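Local atomic coordinates of flavin-dependent monooxygenase, oxygenase subunit HsaA (Rhodococcus sp., PDB entry 2RFQ), a protein that hydroxylates the phenolic secosteroid 3-HSA to the catechol 3,4-DHSA, using reduced FMN and molecular oxygen, in bacterial cholesterol catabolism. Residues D17-T22 and M41-E46; E56-Y61 and Q102-V107; L67-V72 and H237-S242; W294-G299 and T330-S335; Y377-T382 and L387-T392. All blocks are in the same frame, centred on the assembly; numbering follows the deposited sequence.

From the N terminus, interaction 1 comes first: it closes an 18-residue, mostly helical loop by laying helix 38-47 against helix 11-25. Interaction 2 opens next, in the loop after helix 38-47, and joins it to helix 101-108. Before it closes, interaction 3 opens on helix 65-76, so the two cross; its partner, 165 residues on, is helix 233-266, and it thus ties the N-terminal helices to the C-terminal helical bundle. Interaction 4 ties helix 277-309 to helix 316-344 across their hairpin and touches interaction 3, where Ser242 and Thr330 probably share a hydrogen bond. Interaction 5 folds the tail onto helix 373-384. No contact nests inside another, and interactions 4 and 5 both reach the second subunit.

Interaction 1: residues D17-T22 and M41-E46; sequences DALLPT and MKALQE
Leu19 reaches from helix 11-25 to Ala43 and Leu44 on helix 38-47, and its two methyls make the whole contact. CD1 settles on the Ala43 methyl, 3.6 Å from its CB; CD2 shares that methyl and also reaches CD2 of Leu44 at 3.8 Å. The fork of Leu19 therefore spreads over the alanine, with one branch turned on toward the neighbouring leucine, whose side chain it crosses at about a right angle. What carries the fork across is the first torsion of Leu19, which sets CG opposite the backbone N (chi1 -177°). The small Ala43 allows this approach, with CA atoms of Leu19 and Ala43 7.6 Å apart.

Further out, Leu44 also packs on Thr82 and Ser86 of helix 80-96 and on Ile75 of helix 65-76. Asp17 pairs with Lys74 of helix 65-76 in a salt bridge. On the outer side of helix 38-47, Lys42 NZ meets Glu46 OE2 on its syn side at 2.8 Å, a salt bridge one turn apart. Apolar helix-on-helix packing of this kind belongs to the all-helical N-terminal domain of the acyl-CoA dehydrogenase fold.

Interaction 2: residues E56-Y61 and Q102-V107; sequences EQWGGY and QAQEDV
The indole of Trp58 points its N-H edge at the side-chain amide of Gln104, with the two planes 69° apart. NE1 donates to Gln104 OE1 over 2.8 Å, nearly straight at 167°, and the oxygen lies close to the ring plane. Seen from the amide, the donor is slightly tilted from the carbonyl plane. Gln104 also runs its aliphatic part beside the ring, CB standing 3.6 Å from Trp58 CZ2, while its backbone O lies above the rim of one face. Over the rim of the opposite face lies CG of Gln57, from the same loop, 3.4 Å above the ring plane.

Glu105 comes in at the far end of the ring. Its chain bends at the second torsion (chi2 74°), bringing OE1 in the ring plane to 3.4 Å from Trp58 CH2, so that this oxygen meets the C-H edge while the carboxylate as a whole is turned well away from the ring plane. Beyond the two segments, Gln57 NE2 comes near Gln104 OE1 but at a poor angle; its bond goes to Asn224 instead.

Gln104 OE1 accepts from two donors, Trp58 and Asn224, and NE2 donates to Phe99 O, so the amide is fixed in its rotation. The amide oxygen takes the indole N-H, whereas the carboxylate of Glu105 lies at the weakly positive C-H edge, probably a modest electrostatic gain.

Interaction 3: residues L67-V72 and H237-S242; sequences LFYSAV and HPTTIS
Around Tyr69 and Thr240, whose CA atoms are 7.1 Å apart, the helical segments 67-72 and 237-242 run in nearly the same direction, their axes 10.2 Å apart and crossing at -25°. Tyr69 makes most of the contact from its side. Its ring takes the methyl of Thr239 squarely on one face: CG2 stands 3.4 Å from the ring centroid and only 5° off the normal, a centred CH-pi contact. The threonine is turned for it, since its first torsion sets CG2 opposite the backbone N while OG1 lies beside that N (chi1 -61°), which puts the methyl over the ring and lets the hydroxyl bond to Thr235 O, a turn back in its own helix. CD2 of Phe68, the neighbour in sequence, lies near the rim of the opposite face. The ring thus has a neighbour on each face, and its hydroxyl is anchored to Ile236 O.

Thr240 works at ring edges instead. OG1 lies near both ring planes, 3.5 Å from Phe68 CE2 and 3.6 Å from Tyr69 CE1, and so fits the angle between the two aromatic side chains. Thr240 also packs on Ile88 and Val91 of helix 80-96, and its carbonyl accepts from Ser87.

Every residue that touches here is buried. The arrangement is the seam between the N-terminal helical domain and the C-terminal helical bundle of the acyl-CoA dehydrogenase fold. Thr240 lies about 7 Å, side chain to side chain, from Tyr120 and His368, both assigned to the FMN site by similarity to relatives.

Interaction 4: residues W294-G299 and T330-S335; sequences WRQLSG and TGRAIS
Arg332 crosses from helix 316-344 to meet Gln296 of helix 277-309, and the guanidinium end alone makes the contact. Starting at CB, the chain leaves with CG opposite its carbonyl carbon, and CG and CD then carry it outward. Twisting at the third torsion (chi3 -149°) turns the head so that NE donates to a water at 3.0 Å, lying at the edge in the guanidinium plane. That water gives its own hydrogen to Gln296 OE1 at 2.7 Å. NH1 reaches the same oxygen directly, 3.0 Å from OE1, with a bent N-H angle of 140° and the acceptor tilted from the guanidinium plane. Amide and guanidinium planes stand 54° apart.

The last nitrogen, NH2, pairs with Asp289 of the second subunit in a salt bridge. A leucine in place of Arg332 would probably leave Asp289 of the second subunit without this cationic partner and free the bridging water and the Gln296 oxygen to shift. NE2 of Gln296 hydrogen-bonds Asp291 and the Ser288 carbonyl of that subunit. The water, the Gln296 amide and the acids of the second subunit together satisfy the buried guanidinium and amide, and the pair couples a helical hairpin to the subunit interface.

Interaction 5: residues Y377-T382 and L387-T392; sequences YVMYGT and LPITDT
The flat peptide carbonyl of Thr382, one of the last residues of helix 373-384, takes the Leu387 N-H at its oxygen, 3.1 Å from O to N and nearly straight at 167°, the donor lying 29° out of the carbonyl plane. The other flat group, the carboxylate of Asp391, leaves the touching to its CB, which lies 4.1 Å from the selenium of Met379, a selenomethionine; OD1 forms a salt bridge with Arg375 and accepts from the backbone N of Met393.

Between these two ends the contact is mainly apolar. Ile389 sits centrally: its CG2 meets Met379 CG at 3.8 Å, and its CD1 lies 3.5 Å from the Met379 O. Thr382 CG2 presses on Ile389 CG1 at 3.7 Å and comes still closer to Pro388 O, at 3.4 Å. It is turned to the tail because it stands opposite the backbone N, while OG1, beside that N (chi1 -60°), bonds Val378 O at 2.8 Å and also accepts from Lys280 of the second subunit. An alanine at Ile389 would likely open a gap between Met379 and Thr382 and slacken the tail's hold on the helix.

The Leu387 N to Thr382 O bond closes the short turn by which the chain leaves the helix and doubles back. The C-terminal tail thus folds along the last helix of the chain, near the subunit interface.

Interaction 1: residues D17-T22 and M41-E46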
# COMPACT_ATOMS: atom_id res chain seq x y z
N ASP A 17 -17.26 28.57 13.57
CA ASP A 17 -17.01 27.78 14.77
C ASP A 17 -18.24 27.64 15.66
O ASP A 17 -18.53 26.55 16.15
CB ASP A 17 -15.89 28.42 15.59
CG ASP A 17 -14.53 27.97 15.15
OD1 ASP A 17 -14.42 26.88 14.54
OD2 ASP A 17 -13.56 28.72 15.43
N ALA A 18 -18.93 28.75 15.89
CA ALA A 18 -20.13 28.78 16.71
C ALA A 18 -21.24 27.91 16.12
O ALA A 18 -22.11 27.43 16.84
CB ALA A 18 -20.62 30.22 16.86
N LEU A 19 -21.21 27.70 14.81
CA LEU A 19 -22.27 26.98 14.11
C LEU A 19 -22.04 25.48 14.03
O LEU A 19 -22.99 24.70 13.83
CB LEU A 19 -22.41 27.56 12.68
CG LEU A 19 -23.51 27.02 11.77
CD1 LEU A 19 -24.90 27.20 12.42
CD2 LEU A 19 -23.48 27.71 10.39
N LEU A 20 -20.79 25.05 14.16
CA LEU A 20 -20.45 23.62 13.94
C LEU A 20 -21.31 22.62 14.73
O LEU A 20 -21.78 21.63 14.14
CB LEU A 20 -18.96 23.35 14.17
CG LEU A 20 -17.98 24.08 13.25
CD1 LEU A 20 -16.57 23.47 13.35
CD2 LEU A 20 -18.45 24.12 11.78
N PRO A 21 -21.53 22.85 16.04
CA PRO A 21 -22.35 21.87 16.77
C PRO A 21 -23.73 21.67 16.15
O PRO A 21 -24.23 20.55 16.13
CB PRO A 21 -22.44 22.48 18.19
CG PRO A 21 -21.20 23.33 18.29
CD PRO A 21 -21.07 23.94 16.92
N THR A 22 -24.33 22.75 15.64
CA THR A 22 -25.63 22.66 14.97
C THR A 22 -25.51 21.77 13.75
O THR A 22 -26.32 20.86 13.56
CB THR A 22 -26.14 24.07 14.59
OG1 THR A 22 -26.39 24.80 15.79
CG2 THR A 22 -27.45 23.98 13.80
N MSE A 41 -28.41 26.55 5.64
CA MSE A 41 -27.96 27.46 4.57
C MSE A 41 -28.13 28.92 5.03
O MSE A 41 -27.25 29.76 4.76
CB MSE A 41 -28.70 27.18 3.25
CG MSE A 41 -28.42 25.79 2.67
SE MSE A 41 -26.52 25.58 2.15
CE MSE A 41 -26.52 26.64 0.51
N LYS A 42 -29.23 29.23 5.73
CA LYS A 42 -29.43 30.57 6.26
C LYS A 42 -28.34 30.94 7.27
O LYS A 42 -27.77 32.03 7.19
CB LYS A 42 -30.83 30.66 6.89
CG LYS A 42 -31.16 32.02 7.48
CD LYS A 42 -32.63 32.04 7.93
CE LYS A 42 -33.00 33.37 8.62
NZ LYS A 42 -32.49 33.45 10.01
N ALA A 43 -28.03 30.01 8.17
CA ALA A 43 -27.00 30.28 9.19
C ALA A 43 -25.65 30.47 8.51
O ALA A 43 -24.88 31.36 8.90
CB ALA A 43 -26.94 29.16 10.18
N LEU A 44 -25.36 29.63 7.51
CA LEU A 44 -24.10 29.77 6.76
C LEU A 44 -24.02 31.15 6.09
O LEU A 44 -22.97 31.83 6.17
CB LEU A 44 -23.96 28.64 5.73
CG LEU A 44 -23.60 27.29 6.38
CD1 LEU A 44 -23.87 26.19 5.36
CD2 LEU A 44 -22.14 27.29 6.88
N GLN A 45 -25.12 31.58 5.48
CA GLN A 45 -25.20 32.90 4.85
C GLN A 45 -24.89 33.98 5.91
O GLN A 45 -24.08 34.88 5.67
CB GLN A 45 -26.58 33.13 4.23
CG GLN A 45 -26.77 34.54 3.66
CD GLN A 45 -28.16 34.77 3.07
OE1 GLN A 45 -28.68 33.94 2.33
NE2 GLN A 45 -28.76 35.90 3.40
N GLU A 46 -25.51 33.86 7.07
CA GLU A 46 -25.33 34.86 8.13
C GLU A 46 -23.90 34.92 8.69
O GLU A 46 -23.49 35.95 9.22
CB GLU A 46 -26.37 34.68 9.24
CG GLU A 46 -27.78 34.97 8.75
CD GLU A 46 -28.86 34.49 9.71
OE1 GLU A 46 -28.53 33.83 10.73
OE2 GLU A 46 -30.04 34.76 9.43

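Interaction 2: residues E56-Y61 and Q102-V107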
# COMPACT_ATOMS: atom_id res chain seq x y z
N GLU A 56 -15.78 42.73 -3.87
CA GLU A 56 -16.05 43.85 -2.97
C GLU A 56 -17.24 44.70 -3.46
O GLU A 56 -18.01 45.21 -2.64
CB GLU A 56 -14.79 44.69 -2.82
CG GLU A 56 -14.93 45.84 -1.83
CD GLU A 56 -15.49 47.10 -2.46
OE1 GLU A 56 -15.44 47.23 -3.71
OE2 GLU A 56 -15.97 47.97 -1.70
N GLN A 57 -17.41 44.84 -4.77
CA GLN A 57 -18.47 45.73 -5.28
C GLN A 57 -19.87 45.22 -4.90
O GLN A 57 -20.83 45.99 -4.87
CB GLN A 57 -18.37 45.95 -6.80
CG GLN A 57 -18.66 44.72 -7.64
CD GLN A 57 -18.90 45.08 -9.09
OE1 GLN A 57 -19.75 45.95 -9.40
NE2 GLN A 57 -18.18 44.41 -9.99
N TRP A 58 -19.96 43.92 -4.59
CA TRP A 58 -21.24 43.29 -4.23
C TRP A 58 -21.32 43.02 -2.71
O TRP A 58 -22.17 42.25 -2.24
CB TRP A 58 -21.46 41.99 -5.03
CG TRP A 58 -21.42 42.20 -6.50
CD1 TRP A 58 -20.47 41.73 -7.38
CD2 TRP A 58 -22.33 42.99 -7.28
NE1 TRP A 58 -20.76 42.17 -8.66
CE2 TRP A 58 -21.89 42.94 -8.62
CE3 TRP A 58 -23.50 43.70 -6.98
CZ2 TRP A 58 -22.57 43.60 -9.66
CZ3 TRP A 58 -24.17 44.37 -8.01
CH2 TRP A 58 -23.70 44.31 -9.33
N GLY A 59 -20.43 43.64 -1.94
CA GLY A 59 -20.41 43.47 -0.49
C GLY A 59 -19.61 42.26 -0.04
O GLY A 59 -19.71 41.85 1.11
N GLY A 60 -18.79 41.72 -0.94
CA GLY A 60 -18.01 40.51 -0.65
C GLY A 60 -16.61 40.77 -0.12
O GLY A 60 -16.13 41.93 -0.11
N TYR A 61 -15.95 39.71 0.34
CA TYR A 61 -14.61 39.82 0.91
C TYR A 61 -13.49 39.71 -0.12
O TYR A 61 -12.36 40.06 0.19
CB TYR A 61 -14.36 38.72 1.95
CG TYR A 61 -15.21 38.82 3.21
CD1 TYR A 61 -14.76 39.54 4.32
CD2 TYR A 61 -16.43 38.14 3.29
CE1 TYR A 61 -15.54 39.60 5.49
CE2 TYR A 61 -17.20 38.20 4.45
CZ TYR A 61 -16.75 38.93 5.55
OH TYR A 61 -17.52 39.01 6.69
N GLN A 102 -22.66 43.06 -16.50
CA GLN A 102 -24.11 43.01 -16.68
C GLN A 102 -24.68 41.72 -16.11
O GLN A 102 -25.73 41.74 -15.48
CB GLN A 102 -24.47 43.15 -18.16
CG GLN A 102 -25.96 43.25 -18.43
CD GLN A 102 -26.26 43.32 -19.94
OE1 GLN A 102 -25.35 43.55 -20.76
NE2 GLN A 102 -27.52 43.15 -20.30
N ALA A 103 -23.97 40.61 -16.32
CA ALA A 103 -24.40 39.32 -15.76
C ALA A 103 -24.40 39.36 -14.22
O ALA A 103 -25.34 38.90 -13.57
CB ALA A 103 -23.50 38.20 -16.26
N GLN A 104 -23.36 39.95 -13.64
CA GLN A 104 -23.31 40.09 -12.17
C GLN A 104 -24.46 40.97 -11.66
O GLN A 104 -25.05 40.67 -10.64
CB GLN A 104 -21.99 40.70 -11.73
CG GLN A 104 -20.78 39.85 -12.05
CD GLN A 104 -19.50 40.63 -11.88
OE1 GLN A 104 -19.24 41.18 -10.81
NE2 GLN A 104 -18.71 40.72 -12.95
N GLU A 105 -24.76 42.05 -12.38
CA GLU A 105 -25.89 42.89 -12.05
C GLU A 105 -27.21 42.10 -12.14
O GLU A 105 -28.08 42.22 -11.28
CB GLU A 105 -25.92 44.14 -12.95
CG GLU A 105 -27.15 45.02 -12.74
CD GLU A 105 -27.13 45.85 -11.46
OE1 GLU A 105 -26.03 46.14 -10.93
OE2 GLU A 105 -28.24 46.22 -10.98
N ASP A 106 -27.36 41.28 -13.18
CA ASP A 106 -28.54 40.41 -13.30
C ASP A 106 -28.78 39.56 -12.06
O ASP A 106 -29.91 39.43 -11.60
CB ASP A 106 -28.44 39.50 -14.53
CG ASP A 106 -28.56 40.26 -15.85
OD1 ASP A 106 -28.97 41.43 -15.86
OD2 ASP A 106 -28.25 39.64 -16.88
N VAL A 107 -27.69 38.99 -11.54
CA VAL A 107 -27.76 38.09 -10.40
C VAL A 107 -27.89 38.81 -9.07
O VAL A 107 -28.75 38.45 -8.25
CB VAL A 107 -26.53 37.15 -10.40
CG1 VAL A 107 -26.54 36.25 -9.17
CG2 VAL A 107 -26.54 36.31 -11.71

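Interaction 3: residues L67-V72 and H237-S242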
# COMPACT_ATOMS: atom_id res chain seq x y z
N LEU A 67 -8.19 31.35 2.92
CA LEU A 67 -9.25 31.57 3.91
C LEU A 67 -10.53 30.83 3.49
O LEU A 67 -11.15 30.16 4.31
CB LEU A 67 -9.52 33.08 4.07
CG LEU A 67 -10.76 33.42 4.92
CD1 LEU A 67 -10.71 32.90 6.34
CD2 LEU A 67 -10.98 34.92 4.95
N PHE A 68 -10.88 30.93 2.20
CA PHE A 68 -12.07 30.26 1.70
C PHE A 68 -11.96 28.74 1.90
O PHE A 68 -12.90 28.11 2.44
CB PHE A 68 -12.30 30.57 0.21
CG PHE A 68 -13.46 29.81 -0.37
CD1 PHE A 68 -14.77 30.21 -0.11
CD2 PHE A 68 -13.24 28.68 -1.18
CE1 PHE A 68 -15.86 29.50 -0.63
CE2 PHE A 68 -14.33 27.95 -1.68
CZ PHE A 68 -15.63 28.37 -1.41
N TYR A 69 -10.83 28.14 1.50
CA TYR A 69 -10.71 26.68 1.63
C TYR A 69 -10.62 26.23 3.09
O TYR A 69 -11.08 25.13 3.43
CB TYR A 69 -9.56 26.11 0.79
CG TYR A 69 -9.75 26.34 -0.69
CD1 TYR A 69 -10.86 25.84 -1.36
CD2 TYR A 69 -8.81 27.09 -1.40
CE1 TYR A 69 -11.04 26.08 -2.74
CE2 TYR A 69 -8.96 27.32 -2.77
CZ TYR A 69 -10.07 26.81 -3.43
OH TYR A 69 -10.20 27.05 -4.79
N SER A 70 -10.08 27.10 3.95
CA SER A 70 -10.01 26.84 5.40
C SER A 70 -11.43 26.80 5.97
O SER A 70 -11.74 25.95 6.81
CB SER A 70 -9.18 27.92 6.08
OG SER A 70 -7.83 27.79 5.63
N ALA A 71 -12.29 27.69 5.48
CA ALA A 71 -13.70 27.73 5.91
C ALA A 71 -14.43 26.46 5.47
O ALA A 71 -15.17 25.84 6.25
CB ALA A 71 -14.39 28.97 5.37
N VAL A 72 -14.17 26.07 4.22
CA VAL A 72 -14.72 24.82 3.69
C VAL A 72 -14.30 23.61 4.52
O VAL A 72 -15.15 22.79 4.89
CB VAL A 72 -14.30 24.63 2.23
CG1 VAL A 72 -14.64 23.21 1.74
CG2 VAL A 72 -15.08 25.64 1.38
N HIS A 237 -11.15 25.21 -8.98
CA HIS A 237 -12.32 24.31 -8.96
C HIS A 237 -11.94 22.94 -8.37
O HIS A 237 -12.58 22.49 -7.42
CB HIS A 237 -12.98 24.23 -10.33
CG HIS A 237 -14.08 23.23 -10.43
ND1 HIS A 237 -15.16 23.22 -9.56
CD2 HIS A 237 -14.26 22.19 -11.28
CE1 HIS A 237 -15.96 22.22 -9.88
NE2 HIS A 237 -15.44 21.58 -10.91
N PRO A 238 -10.87 22.31 -8.89
CA PRO A 238 -10.52 21.03 -8.24
C PRO A 238 -10.21 21.14 -6.73
O PRO A 238 -10.55 20.22 -5.96
CB PRO A 238 -9.31 20.54 -9.04
CG PRO A 238 -9.55 21.13 -10.42
CD PRO A 238 -10.03 22.55 -10.08
N THR A 239 -9.59 22.23 -6.29
CA THR A 239 -9.34 22.39 -4.84
C THR A 239 -10.69 22.52 -4.08
O THR A 239 -10.82 22.01 -2.95
CB THR A 239 -8.42 23.59 -4.57
OG1 THR A 239 -7.16 23.35 -5.22
CG2 THR A 239 -8.16 23.78 -3.04
N THR A 240 -11.69 23.14 -4.71
CA THR A 240 -13.05 23.21 -4.12
C THR A 240 -13.69 21.82 -3.92
O THR A 240 -14.53 21.62 -3.04
CB THR A 240 -13.96 24.22 -4.83
OG1 THR A 240 -14.32 25.26 -3.90
CG2 THR A 240 -15.25 23.58 -5.31
N ILE A 241 -13.24 20.85 -4.72
CA ILE A 241 -13.67 19.47 -4.63
C ILE A 241 -12.85 18.67 -3.61
O ILE A 241 -13.40 17.82 -2.90
CB ILE A 241 -13.59 18.82 -6.06
CG1 ILE A 241 -14.52 19.57 -7.02
CG2 ILE A 241 -13.75 17.28 -6.01
CD1 ILE A 241 -15.99 19.71 -6.51
N SER A 242 -11.55 18.94 -3.51
CA SER A 242 -10.74 18.20 -2.54
C SER A 242 -10.88 18.75 -1.12
O SER A 242 -10.87 17.98 -0.15
CB SER A 242 -9.24 18.20 -2.93
OG SER A 242 -9.06 17.51 -4.16

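Interaction 4: residues W294-G299 and T330-S335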
# COMPACT_ATOMS: atom_id res chain seq x y z
N TRP A 294 -3.60 18.49 3.63
CA TRP A 294 -3.91 19.91 3.83
C TRP A 294 -2.71 20.83 3.54
O TRP A 294 -2.86 21.85 2.89
CB TRP A 294 -4.44 20.14 5.24
CG TRP A 294 -4.78 21.59 5.44
CD1 TRP A 294 -4.11 22.49 6.23
CD2 TRP A 294 -5.82 22.33 4.79
NE1 TRP A 294 -4.69 23.75 6.12
CE2 TRP A 294 -5.74 23.67 5.24
CE3 TRP A 294 -6.82 21.98 3.85
CZ2 TRP A 294 -6.63 24.68 4.81
CZ3 TRP A 294 -7.72 22.99 3.43
CH2 TRP A 294 -7.60 24.32 3.91
N ARG A 295 -1.52 20.44 4.00
CA ARG A 295 -0.32 21.26 3.76
C ARG A 295 -0.10 21.48 2.28
O ARG A 295 0.16 22.59 1.85
CB ARG A 295 0.91 20.62 4.37
CG ARG A 295 1.02 20.84 5.88
CD ARG A 295 2.34 20.27 6.35
NE ARG A 295 2.44 20.23 7.82
CZ ARG A 295 2.88 21.25 8.56
NH1 ARG A 295 3.28 22.39 7.99
NH2 ARG A 295 2.91 21.14 9.88
N GLN A 296 -0.23 20.41 1.49
CA GLN A 296 -0.04 20.56 0.03
C GLN A 296 -1.20 21.31 -0.63
O GLN A 296 -0.99 22.21 -1.47
CB GLN A 296 0.15 19.20 -0.62
CG GLN A 296 1.42 18.53 -0.11
CD GLN A 296 1.78 17.28 -0.87
OE1 GLN A 296 0.97 16.34 -0.97
NE2 GLN A 296 3.01 17.26 -1.43
N LEU A 297 -2.43 20.93 -0.27
CA LEU A 297 -3.59 21.54 -0.91
C LEU A 297 -3.65 23.05 -0.65
O LEU A 297 -3.82 23.83 -1.58
CB LEU A 297 -4.88 20.86 -0.42
CG LEU A 297 -6.13 21.23 -1.22
CD1 LEU A 297 -6.13 20.52 -2.60
CD2 LEU A 297 -7.33 20.81 -0.43
N SER A 298 -3.50 23.44 0.61
CA SER A 298 -3.47 24.85 0.95
C SER A 298 -2.16 25.53 0.50
O SER A 298 -2.17 26.70 0.07
CB SER A 298 -3.75 25.02 2.44
OG SER A 298 -2.69 24.56 3.24
N GLY A 299 -1.05 24.79 0.57
CA GLY A 299 0.28 25.30 0.18
C GLY A 299 0.37 25.74 -1.26
O GLY A 299 0.90 26.83 -1.57
N THR A 330 -7.06 14.32 -1.92
CA THR A 330 -8.30 13.53 -1.84
C THR A 330 -7.98 12.08 -1.49
O THR A 330 -8.58 11.50 -0.59
CB THR A 330 -9.07 13.61 -3.17
OG1 THR A 330 -9.58 14.96 -3.27
CG2 THR A 330 -10.23 12.58 -3.22
N GLY A 331 -7.00 11.51 -2.20
CA GLY A 331 -6.58 10.13 -1.93
C GLY A 331 -6.09 9.91 -0.51
O GLY A 331 -6.47 8.92 0.13
N ARG A 332 -5.26 10.84 -0.00
CA ARG A 332 -4.74 10.73 1.37
C ARG A 332 -5.89 10.81 2.39
O ARG A 332 -5.92 10.09 3.39
CB ARG A 332 -3.75 11.86 1.66
CG ARG A 332 -2.45 11.80 0.84
CD ARG A 332 -1.44 12.81 1.41
NE ARG A 332 -0.57 13.34 0.35
CZ ARG A 332 0.56 12.77 -0.07
NH1 ARG A 332 1.29 13.36 -1.03
NH2 ARG A 332 0.96 11.60 0.42
N ALA A 333 -6.83 11.72 2.14
CA ALA A 333 -7.98 11.90 3.02
C ALA A 333 -8.81 10.61 3.09
O ALA A 333 -9.16 10.14 4.19
CB ALA A 333 -8.81 13.08 2.59
N ILE A 334 -9.11 10.03 1.94
CA ILE A 334 -9.92 8.80 1.90
C ILE A 334 -9.17 7.63 2.53
O ILE A 334 -9.74 6.86 3.31
CB ILE A 334 -10.37 8.50 0.47
CG1 ILE A 334 -11.31 9.62 0.01
CG2 ILE A 334 -11.11 7.17 0.42
CD1 ILE A 334 -11.56 9.67 -1.48
N SER A 335 -7.89 7.46 2.18
CA SER A 335 -7.08 6.39 2.80
C SER A 335 -7.08 6.49 4.32
O SER A 335 -7.18 5.48 5.03
CB SER A 335 -5.67 6.44 2.25
OG SER A 335 -4.83 5.46 2.84
O HOH W 1 -1.67 15.75 -1.00

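Interaction 5: residues Y377-T382 and L387-T392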
# COMPACT_ATOMS: atom_id res chain seq x y z
N TYR A 377 -1.92 12.88 -12.58
CA TYR A 377 -0.57 12.31 -12.45
C TYR A 377 0.10 12.16 -13.81
O TYR A 377 1.28 12.52 -13.97
CB TYR A 377 -0.60 10.95 -11.76
CG TYR A 377 -1.03 10.95 -10.31
CD1 TYR A 377 -0.93 12.10 -9.52
CD2 TYR A 377 -1.50 9.78 -9.74
CE1 TYR A 377 -1.34 12.08 -8.15
CE2 TYR A 377 -1.89 9.73 -8.37
CZ TYR A 377 -1.82 10.89 -7.60
OH TYR A 377 -2.21 10.88 -6.26
N VAL A 378 -0.66 11.65 -14.78
CA VAL A 378 -0.11 11.49 -16.13
C VAL A 378 0.27 12.86 -16.67
O VAL A 378 1.36 13.02 -17.25
CB VAL A 378 -1.10 10.75 -17.05
CG1 VAL A 378 -0.67 10.81 -18.51
CG2 VAL A 378 -1.23 9.30 -16.57
N MSE A 379 -0.59 13.84 -16.48
CA MSE A 379 -0.31 15.19 -16.99
C MSE A 379 0.96 15.77 -16.35
O MSE A 379 1.81 16.34 -17.03
CB MSE A 379 -1.48 16.12 -16.69
CG MSE A 379 -1.22 17.50 -17.24
SE MSE A 379 -2.71 18.70 -16.85
CE MSE A 379 -2.71 18.52 -14.92
N TYR A 380 1.07 15.61 -15.04
CA TYR A 380 2.25 16.08 -14.32
C TYR A 380 3.51 15.42 -14.89
O TYR A 380 4.51 16.10 -15.18
CB TYR A 380 2.13 15.77 -12.82
CG TYR A 380 3.41 16.11 -12.10
CD1 TYR A 380 3.67 17.42 -11.68
CD2 TYR A 380 4.38 15.13 -11.87
CE1 TYR A 380 4.86 17.73 -11.03
CE2 TYR A 380 5.56 15.44 -11.25
CZ TYR A 380 5.80 16.72 -10.82
OH TYR A 380 6.99 17.01 -10.19
N GLY A 381 3.47 14.10 -15.03
CA GLY A 381 4.62 13.37 -15.61
C GLY A 381 4.98 13.79 -17.03
O GLY A 381 6.15 13.87 -17.40
N THR A 382 3.94 14.07 -17.83
CA THR A 382 4.13 14.59 -19.17
C THR A 382 4.92 15.90 -19.11
O THR A 382 5.88 16.09 -19.86
CB THR A 382 2.76 14.77 -19.88
OG1 THR A 382 2.11 13.48 -19.95
CG2 THR A 382 2.94 15.30 -21.32
N LEU A 387 7.06 17.12 -22.52
CA LEU A 387 6.20 16.70 -23.64
C LEU A 387 4.93 17.57 -23.68
O LEU A 387 4.55 18.12 -22.66
CB LEU A 387 5.85 15.23 -23.49
CG LEU A 387 6.97 14.18 -23.65
CD1 LEU A 387 6.52 12.83 -23.12
CD2 LEU A 387 7.39 14.07 -25.09
N PRO A 388 4.27 17.68 -24.85
CA PRO A 388 3.09 18.55 -24.96
C PRO A 388 1.92 18.09 -24.09
O PRO A 388 1.64 16.89 -24.00
CB PRO A 388 2.70 18.44 -26.45
CG PRO A 388 3.92 17.89 -27.13
CD PRO A 388 4.57 17.00 -26.13
N ILE A 389 1.23 19.06 -23.49
CA ILE A 389 0.04 18.80 -22.69
C ILE A 389 -1.16 19.48 -23.33
O ILE A 389 -1.09 20.68 -23.62
CB ILE A 389 0.22 19.34 -21.26
CG1 ILE A 389 1.22 18.45 -20.51
CG2 ILE A 389 -1.13 19.44 -20.52
CD1 ILE A 389 1.80 19.06 -19.27
N THR A 390 -2.24 18.73 -23.57
CA THR A 390 -3.47 19.31 -24.13
C THR A 390 -4.65 19.32 -23.16
O THR A 390 -5.66 19.99 -23.40
CB THR A 390 -3.92 18.58 -25.41
OG1 THR A 390 -4.14 17.20 -25.11
CG2 THR A 390 -2.87 18.69 -26.53
N ASP A 391 -4.52 18.58 -22.06
CA ASP A 391 -5.57 18.55 -21.04
C ASP A 391 -5.73 19.98 -20.50
O ASP A 391 -4.72 20.66 -20.18
CB ASP A 391 -5.16 17.56 -19.95
CG ASP A 391 -6.24 17.31 -18.90
OD1 ASP A 391 -7.21 18.10 -18.78
OD2 ASP A 391 -6.08 16.31 -18.18
N THR A 392 -6.97 20.45 -20.41
CA THR A 392 -7.22 21.81 -19.97
C THR A 392 -7.52 21.92 -18.45
O THR A 392 -7.68 23.03 -17.93
CB THR A 392 -8.39 22.45 -20.73
OG1 THR A 392 -9.60 21.76 -20.39
CG2 THR A 392 -8.19 22.33 -22.25